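Local structure of 3-Hydroxyacyl-CoA dehydrogenase (Ralstonia eutropha H16, 4PZC) at residues I18-A23 / S48-L53; A37-G42 / G73-D78; D95-I100 / S116-I121; K182-F187 / T249-P254; C202-G207 / E212-G217. The protein catalyses, as an (S)-3-hydroxyacyl-CoA dehydrogenase, the reversible NAD-dependent oxidation of 3-hydroxyacyl-CoA, including 3-hydroxybutyryl-CoA, to the 3-ketoacyl-CoA. All coordinates share one frame; numbering follows the deposited sequence.

Contact 1: I18-A23 / S48-L53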
# COMPACT_ATOMS: atom_id res chain seq x y z
N ILE A 18 -11.94 7.00 22.01
CA ILE A 18 -12.58 8.26 21.63
C ILE A 18 -12.65 9.17 22.85
O ILE A 18 -12.41 10.38 22.76
CB ILE A 18 -14.04 8.11 21.15
CG1 ILE A 18 -14.29 6.86 20.31
CG2 ILE A 18 -14.44 9.36 20.39
CD1 ILE A 18 -13.33 6.70 19.17
N ALA A 19 -13.02 8.57 23.98
CA ALA A 19 -13.15 9.31 25.23
C ALA A 19 -11.88 10.11 25.48
O ALA A 19 -11.89 11.35 25.44
CB ALA A 19 -13.43 8.35 26.39
N GLN A 20 -10.80 9.38 25.69
CA GLN A 20 -9.50 9.97 25.87
C GLN A 20 -9.27 11.14 24.92
O GLN A 20 -8.91 12.23 25.36
CB GLN A 20 -8.43 8.91 25.63
CG GLN A 20 -7.02 9.47 25.56
CD GLN A 20 -5.97 8.44 25.90
OE1 GLN A 20 -6.28 7.36 26.41
NE2 GLN A 20 -4.72 8.78 25.64
N ALA A 21 -9.51 10.88 23.64
CA ALA A 21 -9.10 11.81 22.57
C ALA A 21 -9.78 13.15 22.70
O ALA A 21 -9.19 14.17 22.39
CB ALA A 21 -9.41 11.22 21.21
N CYS A 22 -11.02 13.11 23.15
CA CYS A 22 -11.75 14.32 23.45
C CYS A 22 -11.17 14.96 24.71
O CYS A 22 -10.82 16.14 24.71
CB CYS A 22 -13.23 14.00 23.69
SG CYS A 22 -14.07 12.90 22.51
N ALA A 23 -11.07 14.16 25.77
CA ALA A 23 -10.72 14.65 27.11
C ALA A 23 -9.47 15.50 27.12
O ALA A 23 -9.47 16.61 27.66
CB ALA A 23 -10.53 13.47 28.04
N SER A 48 -3.74 3.83 32.50
CA SER A 48 -2.52 3.14 32.03
C SER A 48 -1.90 3.82 30.80
O SER A 48 -0.70 4.05 30.73
CB SER A 48 -2.83 1.67 31.73
OG SER A 48 -1.74 1.02 31.09
N SER A 49 -2.75 4.17 29.84
CA SER A 49 -2.31 4.84 28.63
C SER A 49 -1.71 6.22 28.89
O SER A 49 -0.70 6.58 28.29
CB SER A 49 -3.48 4.97 27.66
OG SER A 49 -3.20 5.92 26.65
N LEU A 50 -2.36 7.00 29.75
CA LEU A 50 -1.86 8.34 30.09
C LEU A 50 -0.56 8.27 30.87
O LEU A 50 0.34 9.08 30.66
CB LEU A 50 -2.90 9.13 30.88
CG LEU A 50 -3.87 10.01 30.06
CD1 LEU A 50 -4.14 9.47 28.66
CD2 LEU A 50 -5.18 10.21 30.79
N ASP A 51 -0.46 7.29 31.78
CA ASP A 51 0.79 7.03 32.49
C ASP A 51 1.93 7.01 31.48
O ASP A 51 2.88 7.79 31.60
CB ASP A 51 0.75 5.68 33.23
CG ASP A 51 -0.28 5.63 34.36
OD1 ASP A 51 -0.71 6.69 34.87
OD2 ASP A 51 -0.66 4.49 34.73
N ARG A 52 1.82 6.13 30.48
CA ARG A 52 2.84 5.97 29.44
C ARG A 52 3.28 7.29 28.82
O ARG A 52 4.47 7.52 28.62
CB ARG A 52 2.35 5.07 28.31
CG ARG A 52 2.42 3.58 28.59
CD ARG A 52 2.43 2.81 27.28
NE ARG A 52 2.00 1.42 27.42
CZ ARG A 52 0.74 1.02 27.64
NH1 ARG A 52 -0.24 1.91 27.77
NH2 ARG A 52 0.47 -0.27 27.75
N LEU A 53 2.30 8.13 28.49
CA LEU A 53 2.56 9.42 27.84
C LEU A 53 3.39 10.36 28.70
O LEU A 53 4.38 10.94 28.23
CB LEU A 53 1.24 10.09 27.46
CG LEU A 53 0.62 9.46 26.21
CD1 LEU A 53 -0.89 9.41 26.32
CD2 LEU A 53 1.05 10.19 24.95

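Contact 2: A37-G42 / G73-D78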
# COMPACT_ATOMS: atom_id res chain seq x y z
N ALA A 37 -18.21 -2.49 36.12
CA ALA A 37 -16.99 -3.21 35.73
C ALA A 37 -16.48 -2.69 34.37
O ALA A 37 -15.27 -2.43 34.19
CB ALA A 37 -17.26 -4.72 35.68
N ALA A 38 -17.40 -2.52 33.43
CA ALA A 38 -17.08 -2.08 32.07
C ALA A 38 -16.58 -0.63 32.02
O ALA A 38 -15.55 -0.34 31.40
CB ALA A 38 -18.29 -2.24 31.17
N VAL A 39 -17.33 0.27 32.67
CA VAL A 39 -17.02 1.70 32.64
C VAL A 39 -15.63 1.97 33.21
O VAL A 39 -14.79 2.59 32.54
CB VAL A 39 -18.07 2.52 33.44
CG1 VAL A 39 -17.64 3.98 33.57
CG2 VAL A 39 -19.45 2.44 32.79
N GLN A 40 -15.39 1.49 34.43
CA GLN A 40 -14.14 1.74 35.16
C GLN A 40 -12.92 1.11 34.50
O GLN A 40 -11.86 1.71 34.46
CB GLN A 40 -14.26 1.26 36.60
CG GLN A 40 -15.21 2.10 37.42
CD GLN A 40 -15.63 1.42 38.71
OE1 GLN A 40 -15.04 0.43 39.14
NE2 GLN A 40 -16.67 1.96 39.35
N LYS A 41 -13.09 -0.10 33.98
CA LYS A 41 -12.03 -0.72 33.19
C LYS A 41 -11.72 0.11 31.94
O LYS A 41 -10.60 0.09 31.42
CB LYS A 41 -12.41 -2.15 32.79
CG LYS A 41 -11.21 -2.95 32.34
CD LYS A 41 -11.57 -4.38 31.99
CE LYS A 41 -10.39 -5.31 32.26
NZ LYS A 41 -10.41 -6.50 31.36
N GLY A 42 -12.73 0.82 31.44
CA GLY A 42 -12.54 1.81 30.39
C GLY A 42 -11.55 2.86 30.85
O GLY A 42 -10.63 3.22 30.10
N GLY A 73 -18.12 8.98 33.51
CA GLY A 73 -18.52 7.63 33.07
C GLY A 73 -19.68 7.03 33.85
O GLY A 73 -19.54 6.78 35.04
N SER A 74 -20.81 6.76 33.17
CA SER A 74 -22.07 6.30 33.80
C SER A 74 -22.59 4.95 33.27
O SER A 74 -22.04 4.42 32.32
CB SER A 74 -23.15 7.37 33.58
OG SER A 74 -24.44 6.94 34.01
N THR A 75 -23.62 4.40 33.91
CA THR A 75 -24.39 3.27 33.35
C THR A 75 -25.83 3.67 33.01
O THR A 75 -26.60 2.87 32.48
CB THR A 75 -24.44 2.03 34.28
OG1 THR A 75 -25.32 2.26 35.39
CG2 THR A 75 -23.07 1.68 34.81
N SER A 76 -26.19 4.91 33.35
CA SER A 76 -27.50 5.44 33.03
C SER A 76 -27.37 6.07 31.68
O SER A 76 -26.51 6.91 31.45
CB SER A 76 -27.93 6.51 34.04
OG SER A 76 -27.34 6.26 35.31
N TYR A 77 -28.25 5.67 30.78
CA TYR A 77 -28.17 6.11 29.41
C TYR A 77 -28.99 7.39 29.27
O TYR A 77 -28.98 8.03 28.22
CB TYR A 77 -28.64 5.00 28.48
CG TYR A 77 -28.25 3.63 28.99
CD1 TYR A 77 -29.04 2.98 29.96
CD2 TYR A 77 -27.09 3.00 28.55
CE1 TYR A 77 -28.70 1.73 30.45
CE2 TYR A 77 -26.73 1.74 29.04
CZ TYR A 77 -27.54 1.12 29.99
OH TYR A 77 -27.21 -0.12 30.49
N ASP A 78 -29.68 7.76 30.35
CA ASP A 78 -30.28 9.09 30.49
C ASP A 78 -29.21 10.18 30.61
O ASP A 78 -29.49 11.35 30.31
CB ASP A 78 -31.26 9.14 31.67
CG ASP A 78 -32.63 8.55 31.33
OD1 ASP A 78 -33.46 9.29 30.76
OD2 ASP A 78 -32.87 7.35 31.64

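Contact 3: D95-I100 / S116-I121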
# COMPACT_ATOMS: atom_id res chain seq x y z
N ASP A 95 -28.09 -6.20 14.47
CA ASP A 95 -29.30 -6.17 15.25
C ASP A 95 -29.03 -5.37 16.51
O ASP A 95 -29.76 -4.43 16.83
CB ASP A 95 -29.76 -7.59 15.56
CG ASP A 95 -30.36 -8.28 14.33
OD1 ASP A 95 -30.93 -7.57 13.49
OD2 ASP A 95 -30.25 -9.52 14.21
N LEU A 96 -27.95 -5.71 17.20
CA LEU A 96 -27.66 -5.04 18.46
C LEU A 96 -27.35 -3.55 18.25
O LEU A 96 -27.91 -2.68 18.93
CB LEU A 96 -26.53 -5.73 19.23
CG LEU A 96 -26.26 -5.09 20.61
CD1 LEU A 96 -27.35 -5.43 21.62
CD2 LEU A 96 -24.89 -5.46 21.14
N LYS A 97 -26.48 -3.26 17.29
CA LYS A 97 -26.18 -1.88 16.91
C LYS A 97 -27.46 -1.07 16.81
O LYS A 97 -27.53 0.02 17.40
CB LYS A 97 -25.45 -1.84 15.57
CG LYS A 97 -24.58 -0.60 15.35
CD LYS A 97 -23.35 -0.96 14.52
CE LYS A 97 -22.34 0.17 14.40
NZ LYS A 97 -21.35 0.27 15.50
N VAL A 98 -28.45 -1.59 16.08
CA VAL A 98 -29.74 -0.88 15.89
C VAL A 98 -30.33 -0.51 17.24
O VAL A 98 -30.44 0.68 17.58
CB VAL A 98 -30.75 -1.74 15.06
CG1 VAL A 98 -32.19 -1.25 15.22
CG2 VAL A 98 -30.39 -1.74 13.57
N LYS A 99 -30.69 -1.53 18.02
CA LYS A 99 -31.31 -1.34 19.32
C LYS A 99 -30.68 -0.16 20.06
O LYS A 99 -31.37 0.78 20.45
CB LYS A 99 -31.19 -2.61 20.15
CG LYS A 99 -32.35 -3.58 19.98
CD LYS A 99 -31.89 -5.04 20.04
CE LYS A 99 -33.02 -6.03 19.78
NZ LYS A 99 -32.67 -6.99 18.68
N ILE A 100 -29.36 -0.21 20.23
CA ILE A 100 -28.63 0.87 20.88
C ILE A 100 -28.98 2.25 20.33
O ILE A 100 -29.26 3.17 21.09
CB ILE A 100 -27.11 0.70 20.79
CG1 ILE A 100 -26.66 -0.59 21.49
CG2 ILE A 100 -26.40 1.90 21.41
CD1 ILE A 100 -25.31 -1.09 21.01
N SER A 116 -22.33 6.85 14.59
CA SER A 116 -21.93 5.46 14.88
C SER A 116 -20.59 5.10 14.26
O SER A 116 -20.40 5.26 13.06
CB SER A 116 -22.97 4.47 14.39
OG SER A 116 -22.64 3.18 14.86
N ASN A 117 -19.67 4.61 15.08
CA ASN A 117 -18.38 4.15 14.60
C ASN A 117 -18.51 2.71 14.05
O ASN A 117 -19.14 1.86 14.68
CB ASN A 117 -17.38 4.20 15.74
CG ASN A 117 -16.03 3.66 15.34
OD1 ASN A 117 -15.57 2.65 15.85
ND2 ASN A 117 -15.40 4.32 14.42
N THR A 118 -17.94 2.45 12.87
CA THR A 118 -18.04 1.14 12.19
C THR A 118 -17.05 1.08 11.03
O THR A 118 -16.64 2.12 10.51
CB THR A 118 -19.48 0.86 11.66
OG1 THR A 118 -19.58 -0.46 11.08
CG2 THR A 118 -19.88 1.91 10.63
N SER A 119 -16.65 -0.13 10.65
CA SER A 119 -15.83 -0.36 9.46
C SER A 119 -16.65 -0.83 8.27
O SER A 119 -16.29 -0.57 7.13
CB SER A 119 -14.79 -1.42 9.75
OG SER A 119 -15.18 -2.14 10.87
N SER A 120 -17.76 -1.49 8.55
CA SER A 120 -18.46 -2.27 7.54
C SER A 120 -19.92 -1.92 7.35
O SER A 120 -20.44 -2.13 6.26
CB SER A 120 -18.35 -3.76 7.89
OG SER A 120 -18.71 -4.01 9.25
N ILE A 121 -20.58 -1.40 8.37
CA ILE A 121 -22.04 -1.31 8.37
C ILE A 121 -22.59 -0.07 7.62
O ILE A 121 -22.08 1.06 7.78
CB ILE A 121 -22.61 -1.35 9.80
CG1 ILE A 121 -22.07 -2.56 10.62
CG2 ILE A 121 -24.14 -1.39 9.76
CD1 ILE A 121 -22.71 -3.91 10.33

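Contact 4: K182-F187 / T249-P254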
# COMPACT_ATOMS: atom_id res chain seq x y z
N LYS A 182 -18.88 9.36 0.92
CA LYS A 182 -20.24 8.92 0.75
C LYS A 182 -20.27 7.46 1.18
O LYS A 182 -19.48 6.68 0.73
CB LYS A 182 -20.70 9.02 -0.70
CG LYS A 182 -20.72 10.42 -1.26
CD LYS A 182 -21.56 10.41 -2.54
CE LYS A 182 -21.66 11.80 -3.19
NZ LYS A 182 -20.48 12.17 -4.04
N ASN A 183 -21.20 7.11 2.05
CA ASN A 183 -21.44 5.73 2.40
C ASN A 183 -21.37 4.77 1.21
O ASN A 183 -22.10 4.94 0.21
CB ASN A 183 -22.80 5.59 3.07
CG ASN A 183 -22.99 4.23 3.68
OD1 ASN A 183 -22.18 3.80 4.51
ND2 ASN A 183 -24.04 3.52 3.26
N SER A 184 -20.49 3.76 1.35
CA SER A 184 -20.21 2.75 0.33
C SER A 184 -19.38 1.63 0.97
O SER A 184 -18.57 1.87 1.89
CB SER A 184 -19.43 3.36 -0.84
OG SER A 184 -18.92 2.40 -1.77
N PRO A 185 -19.55 0.40 0.48
CA PRO A 185 -18.83 -0.67 1.11
C PRO A 185 -17.32 -0.36 1.28
O PRO A 185 -16.68 0.12 0.34
CB PRO A 185 -19.08 -1.81 0.14
CG PRO A 185 -20.44 -1.52 -0.39
CD PRO A 185 -20.33 -0.08 -0.67
N GLY A 186 -16.79 -0.58 2.50
CA GLY A 186 -15.40 -0.27 2.82
C GLY A 186 -15.00 1.21 2.75
O GLY A 186 -13.84 1.58 2.94
N PHE A 187 -15.95 2.08 2.50
CA PHE A 187 -15.63 3.50 2.53
C PHE A 187 -14.38 3.74 1.70
O PHE A 187 -14.34 3.33 0.54
CB PHE A 187 -15.51 3.96 3.99
CG PHE A 187 -16.62 3.44 4.86
CD1 PHE A 187 -17.92 3.35 4.36
CD2 PHE A 187 -16.37 2.99 6.16
CE1 PHE A 187 -18.94 2.84 5.13
CE2 PHE A 187 -17.39 2.47 6.94
CZ PHE A 187 -18.68 2.39 6.43
N THR A 249 -20.38 -9.07 -1.58
CA THR A 249 -21.80 -9.19 -1.35
C THR A 249 -22.51 -7.88 -1.58
O THR A 249 -23.56 -7.87 -2.18
CB THR A 249 -22.08 -9.76 0.06
OG1 THR A 249 -21.36 -10.98 0.20
CG2 THR A 249 -23.56 -10.08 0.23
N GLU A 250 -21.94 -6.76 -1.11
CA GLU A 250 -22.59 -5.44 -1.23
C GLU A 250 -22.49 -4.92 -2.67
O GLU A 250 -23.49 -4.52 -3.23
CB GLU A 250 -22.04 -4.41 -0.22
CG GLU A 250 -22.28 -4.73 1.28
CD GLU A 250 -23.75 -5.02 1.65
OE1 GLU A 250 -24.67 -4.57 0.92
OE2 GLU A 250 -24.00 -5.72 2.69
N PHE A 251 -21.30 -4.99 -3.27
CA PHE A 251 -21.13 -4.65 -4.69
C PHE A 251 -21.71 -5.64 -5.68
O PHE A 251 -21.98 -5.25 -6.85
CB PHE A 251 -19.66 -4.44 -5.04
CG PHE A 251 -19.13 -3.15 -4.56
CD1 PHE A 251 -19.76 -1.97 -4.92
CD2 PHE A 251 -18.01 -3.10 -3.73
CE1 PHE A 251 -19.28 -0.76 -4.46
CE2 PHE A 251 -17.53 -1.90 -3.26
CZ PHE A 251 -18.17 -0.72 -3.62
N ALA A 252 -21.91 -6.88 -5.21
CA ALA A 252 -22.40 -7.98 -6.04
C ALA A 252 -21.52 -8.17 -7.24
O ALA A 252 -22.03 -8.29 -8.35
CB ALA A 252 -23.84 -7.75 -6.48
N ASP A 253 -20.20 -8.23 -7.02
CA ASP A 253 -19.19 -8.21 -8.10
C ASP A 253 -17.97 -9.10 -7.75
O ASP A 253 -17.24 -8.79 -6.80
CB ASP A 253 -18.80 -6.75 -8.34
CG ASP A 253 -17.87 -6.54 -9.53
OD1 ASP A 253 -17.44 -7.46 -10.27
OD2 ASP A 253 -17.58 -5.34 -9.70
N PRO A 254 -17.76 -10.21 -8.50
CA PRO A 254 -16.64 -11.13 -8.29
C PRO A 254 -15.29 -10.48 -8.38
O PRO A 254 -14.29 -11.11 -7.99
CB PRO A 254 -16.78 -12.16 -9.42
CG PRO A 254 -17.74 -11.55 -10.39
CD PRO A 254 -18.67 -10.73 -9.53

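Contact 5: C202-G207 / E212-G217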
# COMPACT_ATOMS: atom_id res chain seq x y z
N CYS A 202 -3.83 -14.07 -3.26
CA CYS A 202 -3.90 -14.71 -4.57
C CYS A 202 -2.54 -15.09 -5.11
O CYS A 202 -2.33 -16.21 -5.57
CB CYS A 202 -4.62 -13.82 -5.57
SG CYS A 202 -6.29 -13.38 -5.04
N VAL A 203 -1.61 -14.14 -5.06
CA VAL A 203 -0.25 -14.35 -5.55
C VAL A 203 0.34 -15.53 -4.82
O VAL A 203 0.86 -16.45 -5.44
CB VAL A 203 0.63 -13.09 -5.36
CG1 VAL A 203 2.09 -13.43 -5.48
CG2 VAL A 203 0.27 -12.01 -6.37
N LEU A 204 0.25 -15.50 -3.50
CA LEU A 204 0.77 -16.58 -2.66
C LEU A 204 0.03 -17.86 -3.02
O LEU A 204 0.62 -18.90 -3.25
CB LEU A 204 0.55 -16.26 -1.18
CG LEU A 204 0.84 -17.42 -0.22
CD1 LEU A 204 2.30 -17.77 -0.31
CD2 LEU A 204 0.50 -17.05 1.21
N GLY A 205 -1.28 -17.76 -3.07
CA GLY A 205 -2.11 -18.89 -3.45
C GLY A 205 -1.70 -19.57 -4.73
O GLY A 205 -1.83 -20.78 -4.84
N GLU A 206 -1.23 -18.81 -5.71
CA GLU A 206 -0.88 -19.38 -7.03
C GLU A 206 0.58 -19.84 -7.01
O GLU A 206 1.16 -20.13 -8.08
CB GLU A 206 -1.07 -18.34 -8.13
CG GLU A 206 -2.50 -17.81 -8.27
CD GLU A 206 -2.60 -16.35 -8.72
OE1 GLU A 206 -1.59 -15.76 -9.21
OE2 GLU A 206 -3.71 -15.78 -8.56
N GLY A 207 1.15 -19.89 -5.80
CA GLY A 207 2.56 -20.18 -5.59
C GLY A 207 3.55 -19.44 -6.47
O GLY A 207 4.48 -20.04 -6.95
N GLU A 212 7.32 -14.47 2.63
CA GLU A 212 8.36 -13.53 3.10
C GLU A 212 8.79 -12.67 1.94
O GLU A 212 8.85 -11.46 2.05
CB GLU A 212 9.59 -14.26 3.65
CG GLU A 212 9.34 -15.15 4.86
CD GLU A 212 8.72 -16.50 4.52
OE1 GLU A 212 8.73 -16.91 3.32
OE2 GLU A 212 8.21 -17.15 5.47
N GLU A 213 9.06 -13.31 0.82
CA GLU A 213 9.48 -12.60 -0.39
C GLU A 213 8.38 -11.65 -0.89
O GLU A 213 8.66 -10.56 -1.36
CB GLU A 213 9.86 -13.59 -1.49
CG GLU A 213 11.22 -14.28 -1.35
CD GLU A 213 11.58 -15.08 -2.60
OE1 GLU A 213 10.70 -15.81 -3.13
OE2 GLU A 213 12.74 -14.96 -3.07
N ILE A 214 7.13 -12.09 -0.81
CA ILE A 214 6.02 -11.25 -1.22
C ILE A 214 6.02 -9.96 -0.37
O ILE A 214 5.83 -8.83 -0.89
CB ILE A 214 4.69 -12.00 -1.08
CG1 ILE A 214 4.54 -13.07 -2.17
CG2 ILE A 214 3.52 -11.05 -1.18
CD1 ILE A 214 3.35 -14.01 -1.98
N ASP A 215 6.21 -10.13 0.95
CA ASP A 215 6.24 -9.00 1.88
C ASP A 215 7.46 -8.11 1.60
O ASP A 215 7.37 -6.88 1.59
CB ASP A 215 6.22 -9.48 3.34
CG ASP A 215 4.79 -9.88 3.84
OD1 ASP A 215 3.78 -9.80 3.10
OD2 ASP A 215 4.69 -10.28 5.02
N GLU A 216 8.60 -8.75 1.33
CA GLU A 216 9.81 -8.02 1.03
C GLU A 216 9.56 -7.11 -0.16
O GLU A 216 9.79 -5.89 -0.09
CB GLU A 216 11.00 -8.96 0.71
CG GLU A 216 11.72 -9.67 1.88
CD GLU A 216 12.86 -10.64 1.43
OE1 GLU A 216 13.85 -10.22 0.77
OE2 GLU A 216 12.77 -11.85 1.77
N GLY A 217 9.09 -7.72 -1.24
CA GLY A 217 8.81 -7.02 -2.47
C GLY A 217 8.06 -5.71 -2.28
O GLY A 217 8.33 -4.71 -2.97

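Contact 1: I18-A23 / S48-L53
The flat carboxamide of Gln20 carries this contact. Leu50 CD1 stands about 3.1 Å above the amide plane, nearer to NE2 (3.2 Å) than to OE1, whereas Ser49 OG lies beyond the amide's outer end. A second flat group, the guanidinium of Arg52, turns back along its own helix and has Ser49 CA at its edge, in plane. The two helices belong to the Rossmann-type NAD-binding fold: the predicted glycine-rich loop leads into helix 13-23, which holds its last glycine, Gly15, and helix 36-54 follows the next strand, 28-32. The segment axes come no closer than 12.2 Å and cross at -47°, and the contact is made by side-chain ends. Gln20 has CG turned away from its backbone N (chi1 170°) and the chain extended beyond it, which carries the amide across to Ser49 and Leu50; Gln20 and Leu50 run past each other in opposite senses. The polar link is modest: Gln20 NE2 donates a weak hydrogen bond to Ser49 OG at 3.4 Å, with an N-H...O angle of 150°. Ser49 is predicted to bind CoA. Around the pair, Pro146 touches Gln20 and Lys64 of helix 61-70 touches Leu50, while the carboxylate of Asp51 forms a salt bridge with the same lysine. Beyond the amide nitrogen, Leu53 CD1 closes the group at 3.9 Å from Gln20 NE2.

Contact 2: A37-G42 / G73-D78
Van der Waals packing accounts for the whole interface between helix 36-54 and the loop that follows strand 71-72, and Val39 supplies all of the helix side. Its two methyls divide the work. With CG1 opposite the backbone N (chi1 172°), that branch rests on the backbone of Gly73, 3.7 Å from Gly73 C. The other branch, CG2, faces the next peptide, 3.3 Å from Ser74 O, and lies 4.2 Å from the methyl CG2 of Thr75.

Hydrogen bonds lie within the loop; none joins the loop to the helix segment. Ser74 has its CB directed away from the helix, and Ser74 OG accepts from Ser76 N at 2.8 Å with an N-H...O angle of 154°, which defines an ST turn. The same hydroxyl is also hydrogen-bonded to the carboxylate of Asp79, so this oxygen has partners at Ser76 and at Asp79.

In the Rossmann-type domain this contact lies near the nucleotide site: Val39 also touches Asp33, seen to bind NAD(+). Because an apolar side chain meets mostly main-chain atoms, with no hydrogen bond between the segments, their fit probably depends on shape and dispersion, while the Ser74 bonds help to shape the turn.

Contact 3: D95-I100 / S116-I121
Lys97 leaves its helix with CG opposite the backbone N and then bends at chi2 and again at chi4 (87°), a path that carries its ammonium group to the end of the strand containing Ser116 and Asn117. There Lys97 NZ donates to Asn117 O at 2.8 Å. The carbonyl angle, C=O...N, is 159°, and the nitrogen is tilted 21° out of the carbonyl plane. The amine is gripped further by a salt bridge to Glu88 and a hydrogen bond to the carbonyl oxygen of Thr91, so three acceptors satisfy this buried cation. Ser116 OG, itself hydrogen-bonded to Glu88, lies 3.1 Å from Lys97 CE. The carboxylate thereby ties the lysine and the serine together. Strand 85-88, helix 94-107 and strand 113-117 form a beta-alpha-beta unit of the Rossmann-type domain, and the lysine reaches from its helix to the C-terminal end of its second strand. Lys97 is a predicted NAD(+)-binding residue, as is Ser119 in the loop beyond. The lysine chain also passes Thr118 CB, 4.0 Å from Lys97 CE, and more loosely Ile121 CG1, 4.4 Å from Lys97 CD. Past the strand, Thr118 OG1 accepts from Ser120 N at 3.3 Å (an ST turn) and from Ile121 N at 3.0 Å (an ST motif). Thr118 OG1 also bonds to the carboxylate of Glu92, which is seen to bind NAD(+).

Contact 4: K182-F187 / T249-P254
Pro185 lies over one face of the Phe251 ring. Its CG is 4.1 Å from the centroid of the Phe251 ring and only 15° off the ring normal, the geometry of a CH-pi contact. The pyrrolidine and the phenyl ring cross at a slant, so neighbouring proline carbons reach different parts of the rim: Pro185 CD is 3.7 Å from Phe251 CZ, and Pro185 CB is equally far from Phe251 CE2. In Phe251, chi1 of -76° brings the ring nearer to the loop than its CB direction alone would suggest, and chi2 of -55° turns its face to the proline. Glu250 behaves in the reverse way. Its CB packs 3.3 Å from Pro185 CG, but the chain bends at chi2 and leads the carboxylate away. Ser184 OG approaches the ring obliquely, 3.7 Å from Phe251 CZ.

Pro185 is the second residue of a type II beta turn from Ser184 to Phe187, closed by Phe187 N donating to Ser184 O at 2.7 Å, with Gly186 at positive phi. This turn joins strand 177-182 to helix 189-205 and meets the end of helix 237-251 in the C-terminal helical domain. Leu208 of the second subunit packs on Ser184, placing the turn beside the dimer interface. With no hydrogen bond or salt bridge between the segments, dispersion and proline C-H to aromatic attraction probably join the interdomain turn to the helix end.

Contact 5: C202-G207 / E212-G217
Val203 O, on a residue that packs against Ile214, is approached by two backbone N-H groups: Leu208 N, and more weakly Glu206 N, 3.2 Å from Val203 O. Glu206 N bonds mainly to Cys202 O, at 2.8 Å. One residue on from Val203, Leu204 O accepts from Gly207 N at 2.8 Å. With Gly207 at positive phi, the pair Leu208 N to Val203 O and Gly207 N to Leu204 O makes a Schellman motif that ends helix 189-205. Across the gap the contact is apolar and centred on one methyl: Ile214 CD1 lies 3.8 Å from Val203 CG1, and it is 3.7 Å from both Leu204 CB and Leu204 CA, so it meets the helix backbone as well as its side chains. In Ile214, chi1 of -73° directs CG1 toward the other helix and the extended chi2 of 171° carries CD1 to Val203 and Leu204. The side chains of Val203 and Ile214 overlap flank to flank, running in opposite senses, and Ile214 CG1 is 4.1 Å from Val203 CG1. The two helices, 189-205 and 211-222, are consecutive elements of the C-terminal helical domain, joined by a short connection whose Ala209 touches Ile214. Leu229 of helix 228-235 also touches Ile214. The second subunit meets both segments: Gly207 O accepts from Lys182 NZ of that chain, and Glu213 OE2 accepts from the backbone N of its Thr180.

Overall arrangement
Contacts 1, 2 and 3 all lie in the Rossmann-type NAD-binding domain. Contacts 1 and 2 share helix 36-54, with centres about 17 Å apart, and their segments alternate along the chain; contact 3 follows both, its centre about 19 Å from that of contact 2. Contact 4 links the end of the NAD-binding part to the C-terminal helical part and touches contact 3, where Phe187 CE2 packs 3.2 Å from Ser119 O. Contact 5 is nested in the loop closed by contact 4, wholly within the helical C-terminal domain, with its centre about 46 Å from that of contact 2. Contacts 4 and 5 both meet the second subunit, whereas no other protein chain of the assembly touches contacts 1 to 3.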